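Local coordinates for Bcl-2-like protein FPV039 (Fowlpox virus, PDB 5TZP) that blocks apoptosis of the infected host cell by sequestering and inactivating several proapoptotic Bcl-2 proteins, BAK1 and BAX among them, at residues A[49-57]-A[92-100]; A[16-27]-A[115-126]. One frame throughout, in Å; residues are numbered along the deposited sequence. Where two conformers were deposited one is given.

Contact 1 (A[49-57]-A[92-100]); sequences LKAACKSVI and ITIIAFCAY
A52, C53, V56 and I57 of helix 43-68 pack against I92 and A96 of helix 88-105, a buried, largely apolar helix-helix contact inside the Bcl-2 fold, with most of the second segment belonging to the BH1 motif. The short axes pass 8.7 Å apart at a crossing angle of -69°, and the small residue A96 lets the backbones come close: its CA lies 4.7 Å from that of C53. The methyl CB of A96 is met by V56 CG1 at 3.8 Å and, on another side, by C53 CB.

I92 is the knob of the interface, seated in a hole formed by L49, A52, C53 and V56. Its two branches share the work: CG2, set anti to the backbone N, reaches A52 CB at 3.8 Å and V56 CG2, while CD1, at the end of the other branch, also lies against A52 CB. Beside it, C53 SG rests against CG2 of I95, and the side chains of L49 and I95 cross at about a right angle, with L49 CD1 3.9 Å from I95 CD1.

At the other end I57 spans one turn of the partner helix. With CG1 anti to its carbonyl carbon (chi1 -70°), CD1 is carried to the carbonyl O of A96 at 3.6 Å; the CG2 branch goes instead to the ring of Y100, 3.7 Å from CD1 of that ring, in an oblique approach. The hydroxyl of Y100 is bonded to D65, and T93 OG1 to the backbone of G89, so both polar groups are served elsewhere. The bound BH3 peptide packs on A52, V56, T93 and F97. Shape matching and dispersion among aliphatic groups, a thiol and a ring, rather than polar pairing, therefore join the two helices beneath the peptide.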
# COMPACT_ATOMS: atom_id res chain seq x y z
N LEU A 49 0.60 -1.51 10.34
CA LEU A 49 0.84 -1.37 8.91
C LEU A 49 2.29 -1.69 8.57
O LEU A 49 2.57 -2.44 7.62
CB LEU A 49 0.43 0.05 8.48
CG LEU A 49 0.68 0.34 6.97
CD1 LEU A 49 -0.16 -0.49 6.05
CD2 LEU A 49 0.47 1.81 6.69
N LYS A 50 3.22 -1.07 9.28
CA LYS A 50 4.63 -1.24 8.99
C LYS A 50 5.03 -2.69 9.10
O LYS A 50 5.74 -3.26 8.26
CB LYS A 50 5.41 -0.34 9.98
CG LYS A 50 6.85 -0.57 9.99
CD LYS A 50 7.59 0.53 10.92
CE LYS A 50 8.92 0.10 11.45
NZ LYS A 50 9.45 1.20 12.29
N ALA A 51 4.63 -3.37 10.17
CA ALA A 51 4.98 -4.79 10.38
C ALA A 51 4.36 -5.69 9.29
O ALA A 51 5.01 -6.61 8.77
CB ALA A 51 4.53 -5.27 11.75
N ALA A 52 3.13 -5.37 8.89
CA ALA A 52 2.42 -6.20 7.90
C ALA A 52 3.08 -5.98 6.53
O ALA A 52 3.30 -6.95 5.80
CB ALA A 52 0.94 -5.81 7.85
N CYS A 53 3.44 -4.74 6.18
CA CYS A 53 4.11 -4.51 4.91
C CYS A 53 5.46 -5.18 4.89
O CYS A 53 5.88 -5.74 3.85
CB CYS A 53 4.23 -3.01 4.68
SG CYS A 53 2.66 -2.20 4.28
N LYS A 54 6.20 -5.14 5.99
CA LYS A 54 7.49 -5.79 6.08
C LYS A 54 7.31 -7.28 5.81
O LYS A 54 8.10 -7.89 5.06
CB LYS A 54 8.15 -5.60 7.46
CG LYS A 54 9.49 -6.23 7.68
CD LYS A 54 10.13 -5.82 9.05
CE LYS A 54 11.51 -6.44 9.29
NZ LYS A 54 12.36 -5.67 10.33
N SER A 55 6.24 -7.89 6.35
CA SER A 55 6.01 -9.31 6.13
C SER A 55 5.72 -9.59 4.66
O SER A 55 6.25 -10.58 4.07
CB SER A 55 4.86 -9.76 7.02
OG SER A 55 4.50 -11.12 6.77
N VAL A 56 4.86 -8.82 4.05
CA VAL A 56 4.52 -8.99 2.63
C VAL A 56 5.77 -8.88 1.78
O VAL A 56 5.97 -9.69 0.88
CB VAL A 56 3.42 -8.01 2.19
CG1 VAL A 56 3.23 -8.02 0.66
CG2 VAL A 56 2.12 -8.39 2.88
N ILE A 57 6.60 -7.88 2.03
CA ILE A 57 7.83 -7.68 1.24
C ILE A 57 8.77 -8.84 1.46
O ILE A 57 9.33 -9.37 0.48
CB ILE A 57 8.46 -6.31 1.56
CG1 ILE A 57 7.59 -5.20 1.01
CG2 ILE A 57 9.87 -6.24 0.96
CD1 ILE A 57 7.90 -3.79 1.51
N ILE A 92 -2.94 -3.59 2.52
CA ILE A 92 -1.57 -3.82 2.98
C ILE A 92 -0.71 -4.22 1.80
O ILE A 92 0.42 -3.72 1.65
CB ILE A 92 -1.52 -4.91 4.06
CG1 ILE A 92 -2.13 -4.31 5.35
CG2 ILE A 92 -0.12 -5.46 4.26
CD1 ILE A 92 -2.62 -5.41 6.35
N THR A 93 -1.20 -5.10 0.95
CA THR A 93 -0.39 -5.57 -0.17
C THR A 93 -0.11 -4.44 -1.16
O THR A 93 1.01 -4.31 -1.66
CB THR A 93 -1.04 -6.76 -0.87
OG1 THR A 93 -1.13 -7.84 0.08
CG2 THR A 93 -0.26 -7.25 -2.01
N ILE A 94 -1.11 -3.61 -1.46
CA ILE A 94 -0.94 -2.43 -2.31
C ILE A 94 0.12 -1.52 -1.74
O ILE A 94 1.02 -1.07 -2.48
CB ILE A 94 -2.31 -1.67 -2.48
CG1 ILE A 94 -3.23 -2.41 -3.42
CG2 ILE A 94 -2.06 -0.20 -2.88
CD1 ILE A 94 -4.67 -1.94 -3.24
N ILE A 95 0.05 -1.20 -0.45
CA ILE A 95 1.00 -0.28 0.15
C ILE A 95 2.37 -0.89 0.17
O ILE A 95 3.37 -0.23 -0.14
CB ILE A 95 0.52 0.17 1.56
CG1 ILE A 95 -0.79 0.96 1.44
CG2 ILE A 95 1.58 0.94 2.28
CD1 ILE A 95 -1.49 1.16 2.81
N ALA A 96 2.47 -2.16 0.52
CA ALA A 96 3.77 -2.85 0.55
C ALA A 96 4.42 -2.87 -0.84
O ALA A 96 5.60 -2.53 -0.99
CB ALA A 96 3.60 -4.26 1.09
N PHE A 97 3.68 -3.30 -1.84
CA PHE A 97 4.16 -3.31 -3.22
C PHE A 97 4.61 -1.91 -3.63
O PHE A 97 5.67 -1.76 -4.22
CB PHE A 97 3.09 -3.84 -4.14
CG PHE A 97 3.54 -3.74 -5.57
CD1 PHE A 97 4.35 -4.74 -6.12
CD2 PHE A 97 3.17 -2.70 -6.36
CE1 PHE A 97 4.81 -4.61 -7.44
CE2 PHE A 97 3.62 -2.59 -7.70
CZ PHE A 97 4.45 -3.52 -8.22
N CYS A 98 3.78 -0.92 -3.38
CA CYS A 98 4.07 0.43 -3.84
C CYS A 98 5.26 1.02 -3.09
O CYS A 98 6.03 1.78 -3.72
CB CYS A 98 2.86 1.33 -3.72
SG CYS A 98 1.60 1.03 -4.99
N ALA A 99 5.43 0.75 -1.79
CA ALA A 99 6.65 1.16 -1.10
C ALA A 99 7.87 0.52 -1.73
O ALA A 99 8.88 1.19 -2.01
CB ALA A 99 6.55 0.84 0.39
N TYR A 100 7.82 -0.80 -1.93
CA TYR A 100 8.92 -1.53 -2.53
C TYR A 100 9.27 -0.94 -3.90
O TYR A 100 10.45 -0.69 -4.22
CB TYR A 100 8.49 -3.00 -2.63
CG TYR A 100 9.56 -3.94 -3.07
CD1 TYR A 100 10.53 -4.42 -2.17
CD2 TYR A 100 9.75 -4.30 -4.40
CE1 TYR A 100 11.55 -5.22 -2.55
CE2 TYR A 100 10.79 -5.13 -4.81
CZ TYR A 100 11.67 -5.59 -3.86
OH TYR A 100 12.72 -6.39 -4.26

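Contact 2 (A[16-27]-A[115-126]); sequences YYIALNMIQNYI and DGIISEAITDAI. With SO4 (sulfate ion), chain O.
S119 and T123 are the knobs with which helix 115-136 enters helix 14-32: the first sits among L20, I23, Q24 and I27, the second among Y16, A19, L20 and I23. S119 OG comes within 3.2 Å of Q24 CA, and the methyl CG2 of T123 lies 3.6 Å from Y16 CE1. Both hydroxyls are turned back onto their own helix, S119 OG donating to D115 O and T123 OG1 to S119 O, which satisfies their hydrogens inside an otherwise apolar seam where I23 CD1 meets I122 CG2 at 3.7 Å.

Polar ends close the outer border. Q24 is extended, with CG anti to the backbone N (chi1 -167°), and NE2 gives D115 OD2 a nearly straight bond of 2.8 Å (173°), in the amide plane but from above the carboxylate plane. The same NE2 also donates, less straight, to O3 of a sulfate probably from the crystallisation liquor. Y16 OH is linked through one water to D124 OD1 and through another to E120 OE1. Outside the pair, W140 touches I23 and F74 touches I118. The arrangement is a knobs-into-holes packing of the N-terminal helix on the BH2 helix of the Bcl-2 fold.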
# COMPACT_ATOMS: atom_id res chain seq x y z
N TYR A 16 -9.69 12.08 3.52
CA TYR A 16 -8.60 12.00 2.57
C TYR A 16 -7.25 12.14 3.24
O TYR A 16 -6.34 11.36 2.96
CB TYR A 16 -8.80 13.04 1.44
CG TYR A 16 -7.67 13.14 0.46
CD1 TYR A 16 -7.68 12.42 -0.70
CD2 TYR A 16 -6.58 14.02 0.72
CE1 TYR A 16 -6.58 12.49 -1.56
CE2 TYR A 16 -5.56 14.17 -0.17
CZ TYR A 16 -5.56 13.40 -1.29
OH TYR A 16 -4.51 13.58 -2.20
N TYR A 17 -7.08 13.15 4.12
CA TYR A 17 -5.78 13.33 4.77
C TYR A 17 -5.48 12.27 5.78
O TYR A 17 -4.33 11.91 5.93
CB TYR A 17 -5.66 14.74 5.35
CG TYR A 17 -5.41 15.71 4.16
CD1 TYR A 17 -4.20 15.69 3.43
CD2 TYR A 17 -6.40 16.54 3.73
CE1 TYR A 17 -4.03 16.55 2.33
CE2 TYR A 17 -6.21 17.43 2.62
CZ TYR A 17 -5.02 17.40 1.96
OH TYR A 17 -4.89 18.28 0.87
N ILE A 18 -6.49 11.71 6.45
CA ILE A 18 -6.24 10.59 7.36
C ILE A 18 -5.65 9.40 6.59
O ILE A 18 -4.66 8.76 7.00
CB ILE A 18 -7.52 10.19 8.08
CG1 ILE A 18 -7.91 11.26 9.14
CG2 ILE A 18 -7.35 8.84 8.72
CD1 ILE A 18 -9.30 11.17 9.62
N ALA A 19 -6.19 9.14 5.40
CA ALA A 19 -5.62 8.08 4.55
C ALA A 19 -4.24 8.44 4.03
O ALA A 19 -3.28 7.67 4.15
CB ALA A 19 -6.56 7.78 3.39
N LEU A 20 -4.14 9.60 3.38
CA LEU A 20 -2.89 10.00 2.72
C LEU A 20 -1.74 10.07 3.71
O LEU A 20 -0.66 9.63 3.42
CB LEU A 20 -3.09 11.33 2.01
CG LEU A 20 -1.81 11.89 1.36
CD1 LEU A 20 -1.37 10.97 0.24
CD2 LEU A 20 -2.03 13.29 0.85
N ASN A 21 -1.96 10.71 4.86
CA ASN A 21 -0.84 10.95 5.78
C ASN A 21 -0.24 9.64 6.30
O ASN A 21 0.96 9.55 6.48
CB ASN A 21 -1.34 11.83 6.93
CG ASN A 21 -0.25 12.26 7.84
OD1 ASN A 21 -0.19 11.77 8.95
ND2 ASN A 21 0.61 13.17 7.39
N MET A 22 -1.07 8.62 6.54
CA MET A 22 -0.56 7.32 6.96
C MET A 22 0.25 6.67 5.86
O MET A 22 1.38 6.22 6.07
CB MET A 22 -1.76 6.46 7.29
CG MET A 22 -1.39 5.09 7.78
SD MET A 22 -0.68 5.05 9.44
CE MET A 22 -2.13 4.96 10.47
N ILE A 23 -0.31 6.61 4.65
CA ILE A 23 0.36 5.94 3.54
C ILE A 23 1.68 6.63 3.20
O ILE A 23 2.73 5.98 3.04
CB ILE A 23 -0.58 5.94 2.34
CG1 ILE A 23 -1.81 5.07 2.61
CG2 ILE A 23 0.20 5.44 1.09
CD1 ILE A 23 -2.97 5.28 1.69
N GLN A 24 1.65 7.95 3.05
CA GLN A 24 2.84 8.68 2.62
C GLN A 24 3.94 8.63 3.68
O GLN A 24 5.11 8.41 3.36
CB GLN A 24 2.49 10.11 2.26
CG GLN A 24 3.62 10.81 1.50
CD GLN A 24 3.25 12.08 0.84
OE1 GLN A 24 2.16 12.59 1.03
NE2 GLN A 24 4.18 12.67 0.13
N ASN A 25 3.59 8.74 4.98
CA ASN A 25 4.62 8.59 6.01
C ASN A 25 5.24 7.20 5.97
O ASN A 25 6.46 7.09 6.14
CB ASN A 25 4.07 8.97 7.38
CG ASN A 25 4.18 10.44 7.58
OD1 ASN A 25 5.26 10.95 7.72
ND2 ASN A 25 3.05 11.12 7.64
N TYR A 26 4.46 6.12 5.77
CA TYR A 26 5.05 4.78 5.67
C TYR A 26 6.02 4.73 4.50
O TYR A 26 7.15 4.23 4.62
CB TYR A 26 3.99 3.68 5.61
CG TYR A 26 4.65 2.35 5.39
CD1 TYR A 26 5.48 1.82 6.34
CD2 TYR A 26 4.61 1.76 4.18
CE1 TYR A 26 6.22 0.64 6.10
CE2 TYR A 26 5.36 0.60 3.94
CZ TYR A 26 6.13 0.10 4.88
OH TYR A 26 6.92 -1.01 4.64
N ILE A 27 5.62 5.23 3.33
CA ILE A 27 6.49 5.14 2.15
C ILE A 27 7.76 5.95 2.40
O ILE A 27 8.88 5.51 2.06
CB ILE A 27 5.73 5.57 0.90
CG1 ILE A 27 4.68 4.51 0.58
CG2 ILE A 27 6.69 5.70 -0.28
CD1 ILE A 27 3.76 4.82 -0.58
N ASP A 115 6.97 9.45 -3.71
CA ASP A 115 6.01 9.21 -2.65
C ASP A 115 4.74 10.02 -2.80
O ASP A 115 3.67 9.55 -2.39
CB ASP A 115 6.72 9.44 -1.30
CG ASP A 115 7.23 10.82 -1.12
OD1 ASP A 115 8.13 11.26 -1.87
OD2 ASP A 115 6.78 11.60 -0.27
N GLY A 116 4.80 11.19 -3.36
CA GLY A 116 3.58 11.97 -3.53
C GLY A 116 2.58 11.37 -4.50
O GLY A 116 1.45 11.09 -4.12
N ILE A 117 3.00 11.12 -5.74
CA ILE A 117 2.07 10.54 -6.72
C ILE A 117 1.62 9.15 -6.30
O ILE A 117 0.47 8.75 -6.53
CB ILE A 117 2.62 10.53 -8.18
CG1 ILE A 117 4.01 9.87 -8.34
CG2 ILE A 117 2.55 11.91 -8.85
CD1 ILE A 117 4.47 9.71 -9.86
N ILE A 118 2.53 8.38 -5.72
CA ILE A 118 2.15 6.99 -5.33
C ILE A 118 1.17 6.99 -4.17
O ILE A 118 0.14 6.35 -4.24
CB ILE A 118 3.43 6.20 -5.08
CG1 ILE A 118 4.22 5.95 -6.34
CG2 ILE A 118 3.03 4.84 -4.40
CD1 ILE A 118 5.60 5.37 -6.03
N SER A 119 1.42 7.79 -3.17
CA SER A 119 0.52 7.85 -2.01
C SER A 119 -0.85 8.41 -2.37
O SER A 119 -1.89 7.94 -1.93
CB SER A 119 1.09 8.61 -0.83
OG SER A 119 2.33 8.03 -0.46
N GLU A 120 -0.86 9.44 -3.23
CA GLU A 120 -2.12 10.02 -3.69
C GLU A 120 -2.90 9.02 -4.53
O GLU A 120 -4.15 8.91 -4.40
CB GLU A 120 -1.90 11.31 -4.49
CG GLU A 120 -1.41 12.46 -3.55
CD GLU A 120 -1.04 13.76 -4.28
OE1 GLU A 120 -0.57 14.66 -3.57
OE2 GLU A 120 -1.25 13.83 -5.51
N ALA A 121 -2.22 8.27 -5.36
CA ALA A 121 -2.92 7.26 -6.19
C ALA A 121 -3.57 6.18 -5.31
O ALA A 121 -4.69 5.75 -5.55
CB ALA A 121 -1.95 6.64 -7.19
N ILE A 122 -2.85 5.72 -4.28
CA ILE A 122 -3.42 4.70 -3.41
C ILE A 122 -4.63 5.29 -2.68
O ILE A 122 -5.70 4.66 -2.58
CB ILE A 122 -2.39 4.17 -2.41
CG1 ILE A 122 -1.26 3.45 -3.14
CG2 ILE A 122 -3.10 3.22 -1.40
CD1 ILE A 122 -0.05 3.20 -2.27
N THR A 123 -4.46 6.51 -2.14
CA THR A 123 -5.56 7.15 -1.41
C THR A 123 -6.80 7.28 -2.29
O THR A 123 -7.91 6.97 -1.89
CB THR A 123 -5.09 8.53 -0.92
OG1 THR A 123 -3.97 8.33 -0.03
CG2 THR A 123 -6.17 9.23 -0.18
N ASP A 124 -6.61 7.76 -3.52
CA ASP A 124 -7.72 7.97 -4.45
C ASP A 124 -8.38 6.65 -4.80
O ASP A 124 -9.62 6.57 -4.91
CB ASP A 124 -7.23 8.61 -5.73
CG ASP A 124 -6.87 10.07 -5.58
OD1 ASP A 124 -7.23 10.70 -4.62
OD2 ASP A 124 -6.15 10.56 -6.50
N ALA A 125 -7.59 5.59 -4.98
CA ALA A 125 -8.16 4.28 -5.31
C ALA A 125 -9.00 3.73 -4.16
O ALA A 125 -10.04 3.09 -4.40
CB ALA A 125 -7.06 3.29 -5.68
N ILE A 126 -8.58 3.93 -2.92
CA ILE A 126 -9.37 3.55 -1.76
C ILE A 126 -10.63 4.37 -1.67
O ILE A 126 -11.77 3.84 -1.57
CB ILE A 126 -8.56 3.65 -0.48
CG1 ILE A 126 -7.44 2.61 -0.56
CG2 ILE A 126 -9.45 3.37 0.73
CD1 ILE A 126 -6.46 2.67 0.62
S SO4 O . 4.56 15.68 -2.09
O1 SO4 O . 5.53 15.49 -3.19
O2 SO4 O . 4.53 17.11 -1.66
O3 SO4 O . 5.03 14.81 -1.03
O4 SO4 O . 3.19 15.29 -2.50
O HOH W 1 -5.07 13.01 -4.69
O HOH W 2 -2.75 15.75 -2.07

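In the fold
Contact 1 is nested within the chain loop closed by contact 2, and their centres lie 13 Å apart in one continuous core. Y26, on helix 14-32, bridges them: its OH is 3.4 Å from C53 CB, and its CD2 is 3.7 Å from I95 CG2. On the BH2 side, I118 CG2 packs on C98 CB at 3.6 Å and I122 CG1 on I94 CG2 at 3.7 Å, so helix 88-105 packs on the BH2 helix as well as on helix 43-68. Residues of contact 1 touch the bound Bik BH3 peptide, S55 also by a hydrogen bond. Contact 2 thus probably adds two further helices to the scaffold supporting the peptide-binding BH1 helix, consistent with the groove architecture of Bcl-2 proteins.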